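Local coordinates for protein translation elongation factor 1A (Methanosarcina mazei, PDB 3WND), which probably acts in translation as a SelB/EF-Tu/aIF2 gamma-like elongation factor that, in its GTP-bound form, binds cysteinyl-tRNA(Cys), at residues A[56-61]-A[169-174]. Numbering follows the deposited sequence.
Sequences DKEGRN and ELKARI
E58 meets K171 at the surface, its carboxylate oxygen OE1 lying 3.6 Å from K171 NZ. This is a long salt bridge without a hydrogen bond, so the pairing is probably mainly electrostatic and adds a modest link between helix 167-187 and the loop that connects strands 51-55 and 61-66. The two side chains cross at about a right angle. K171 leaves the helix with CG anti to its carbonyl carbon (chi1 -75°) and then runs fully extended, which carries the ammonium across to the loop; the CA atoms of E58 and K171 are 10.2 Å apart. E58, also extended beyond CG, presents OE1 to the lysine, while its OE2 accepts a hydrogen bond from N55 ND2, which ties the glutamate back to the end of strand 51-55. R60 makes a second link to the same helix: NH1 hydrogen-bonds N175 OD1, and NE forms a salt bridge with E182 OE2. On the sheet-facing side of the helix, buried I174 packs against M62 and F64 of strand 61-66. The side chain of K171 lies about 8 Å from that of T156, part of the GDP site, which holds no GDP in this chain. The ion pair thus links the turn of a surface beta-hairpin to a helix packed on the mixed sheet of the G domain, the alpha/beta fold of translational GTPases.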
loop_
_atom_site.group_PDB
_atom_site.type_symbol
_atom_site.label_atom_id
_atom_site.label_comp_id
_atom_site.label_asym_id
_atom_site.label_seq_id
_atom_site.Cartn_x
_atom_site.Cartn_y
_atom_site.Cartn_z
ATOM N N ASP A 56 -1.095 -1.644 -19.258
ATOM C CA ASP A 56 -0.019 -0.855 -19.868
ATOM C C ASP A 56 -0.415 -0.504 -21.337
ATOM O O ASP A 56 0.413 -0.125 -22.173
ATOM C CB ASP A 56 1.327 -1.607 -19.777
ATOM C CG ASP A 56 1.399 -2.762 -20.733
ATOM O OD1 ASP A 56 0.318 -3.155 -21.284
ATOM O OD2 ASP A 56 2.525 -3.268 -20.960
ATOM N N LYS A 57 -1.704 -0.637 -21.628
ATOM C CA LYS A 57 -2.289 -0.381 -22.919
ATOM C C LYS A 57 -2.638 1.090 -23.106
ATOM O O LYS A 57 -2.957 1.427 -24.185
ATOM C CB LYS A 57 -3.566 -1.237 -23.114
ATOM C CG LYS A 57 -3.384 -2.742 -23.033
ATOM C CD LYS A 57 -4.696 -3.425 -23.425
ATOM C CE LYS A 57 -5.862 -3.312 -22.417
ATOM N NZ LYS A 57 -7.137 -4.043 -22.846
ATOM N N GLU A 58 -2.625 1.963 -22.045
ATOM C CA GLU A 58 -3.252 3.266 -22.147
ATOM C C GLU A 58 -2.332 4.478 -21.890
ATOM O O GLU A 58 -2.846 5.668 -21.740
ATOM C CB GLU A 58 -4.560 3.335 -21.354
ATOM C CG GLU A 58 -5.450 2.162 -21.773
ATOM C CD GLU A 58 -6.804 2.131 -21.097
ATOM O OE1 GLU A 58 -7.394 3.214 -20.823
ATOM O OE2 GLU A 58 -7.329 1.007 -20.953
ATOM N N GLY A 59 -1.000 4.244 -21.945
ATOM C CA GLY A 59 -0.035 5.391 -21.766
ATOM C C GLY A 59 0.900 5.134 -20.591
ATOM O O GLY A 59 2.160 5.287 -20.696
ATOM N N ARG A 60 0.312 4.812 -19.438
ATOM C CA ARG A 60 1.150 4.504 -18.214
ATOM C C ARG A 60 1.116 3.093 -17.983
ATOM O O ARG A 60 0.097 2.434 -18.266
ATOM C CB ARG A 60 0.592 5.226 -16.977
ATOM C CG ARG A 60 0.709 6.707 -17.033
ATOM C CD ARG A 60 0.374 7.372 -15.676
ATOM N NE ARG A 60 1.159 8.618 -15.682
ATOM C CZ ARG A 60 0.826 9.719 -16.370
ATOM N NH1 ARG A 60 -0.353 9.794 -17.008
ATOM N NH2 ARG A 60 1.644 10.778 -16.334
ATOM N N ASN A 61 2.199 2.569 -17.445
ATOM C CA ASN A 61 2.218 1.241 -16.925
ATOM C C ASN A 61 1.435 1.366 -15.641
ATOM O O ASN A 61 1.901 1.898 -14.654
ATOM C CB ASN A 61 3.659 0.851 -16.705
ATOM C CG ASN A 61 4.396 0.591 -18.005
ATOM O OD1 ASN A 61 3.758 0.414 -19.035
ATOM N ND2 ASN A 61 5.759 0.508 -17.947
ATOM N N GLU A 169 -13.907 10.036 -16.178
ATOM C CA GLU A 169 -13.487 11.100 -15.201
ATOM C C GLU A 169 -12.523 10.477 -14.130
ATOM O O GLU A 169 -11.485 11.070 -13.801
ATOM C CB GLU A 169 -14.728 11.732 -14.531
ATOM C CG GLU A 169 -14.289 12.867 -13.614
ATOM C CD GLU A 169 -15.432 13.559 -12.869
ATOM O OE1 GLU A 169 -16.604 13.322 -13.246
ATOM O OE2 GLU A 169 -15.150 14.337 -11.934
ATOM N N LEU A 170 -12.859 9.301 -13.580
ATOM C CA LEU A 170 -11.944 8.657 -12.642
ATOM C C LEU A 170 -10.560 8.476 -13.338
ATOM O O LEU A 170 -9.490 8.715 -12.731
ATOM C CB LEU A 170 -12.438 7.263 -12.198
ATOM C CG LEU A 170 -11.495 6.432 -11.238
ATOM C CD1 LEU A 170 -11.288 7.043 -9.850
ATOM C CD2 LEU A 170 -11.996 4.997 -11.074
ATOM N N LYS A 171 -10.572 7.937 -14.554
ATOM C CA LYS A 171 -9.309 7.626 -15.159
ATOM C C LYS A 171 -8.515 8.903 -15.391
ATOM O O LYS A 171 -7.265 8.901 -15.279
ATOM C CB LYS A 171 -9.522 6.920 -16.495
ATOM C CG LYS A 171 -9.962 5.441 -16.328
ATOM C CD LYS A 171 -10.205 4.910 -17.754
ATOM C CE LYS A 171 -10.709 3.551 -17.778
ATOM N NZ LYS A 171 -10.591 3.104 -19.219
ATOM N N ALA A 172 -9.206 9.982 -15.776
ATOM C CA ALA A 172 -8.523 11.226 -16.028
ATOM C C ALA A 172 -7.938 11.784 -14.757
ATOM O O ALA A 172 -6.794 12.249 -14.762
ATOM C CB ALA A 172 -9.559 12.224 -16.605
ATOM N N ARG A 173 -8.703 11.691 -13.637
ATOM C CA ARG A 173 -8.118 12.120 -12.339
ATOM C C ARG A 173 -6.921 11.219 -11.905
ATOM O O ARG A 173 -5.947 11.700 -11.346
ATOM C CB ARG A 173 -9.249 12.124 -11.268
ATOM C CG ARG A 173 -8.747 12.542 -9.901
ATOM C CD ARG A 173 -8.046 13.886 -9.975
ATOM N NE ARG A 173 -7.580 14.331 -8.678
ATOM C CZ ARG A 173 -6.759 15.373 -8.565
ATOM N NH1 ARG A 173 -6.366 15.998 -9.693
ATOM N NH2 ARG A 173 -6.324 15.769 -7.361
ATOM N N ILE A 174 -7.030 9.927 -12.089
ATOM C CA ILE A 174 -5.863 8.983 -11.746
ATOM C C ILE A 174 -4.655 9.454 -12.573
ATOM O O ILE A 174 -3.577 9.569 -12.053
ATOM C CB ILE A 174 -6.190 7.550 -12.133
ATOM C CG1 ILE A 174 -7.263 7.058 -11.106
ATOM C CG2 ILE A 174 -4.954 6.624 -12.080
ATOM C CD1 ILE A 174 -7.828 5.716 -11.495
#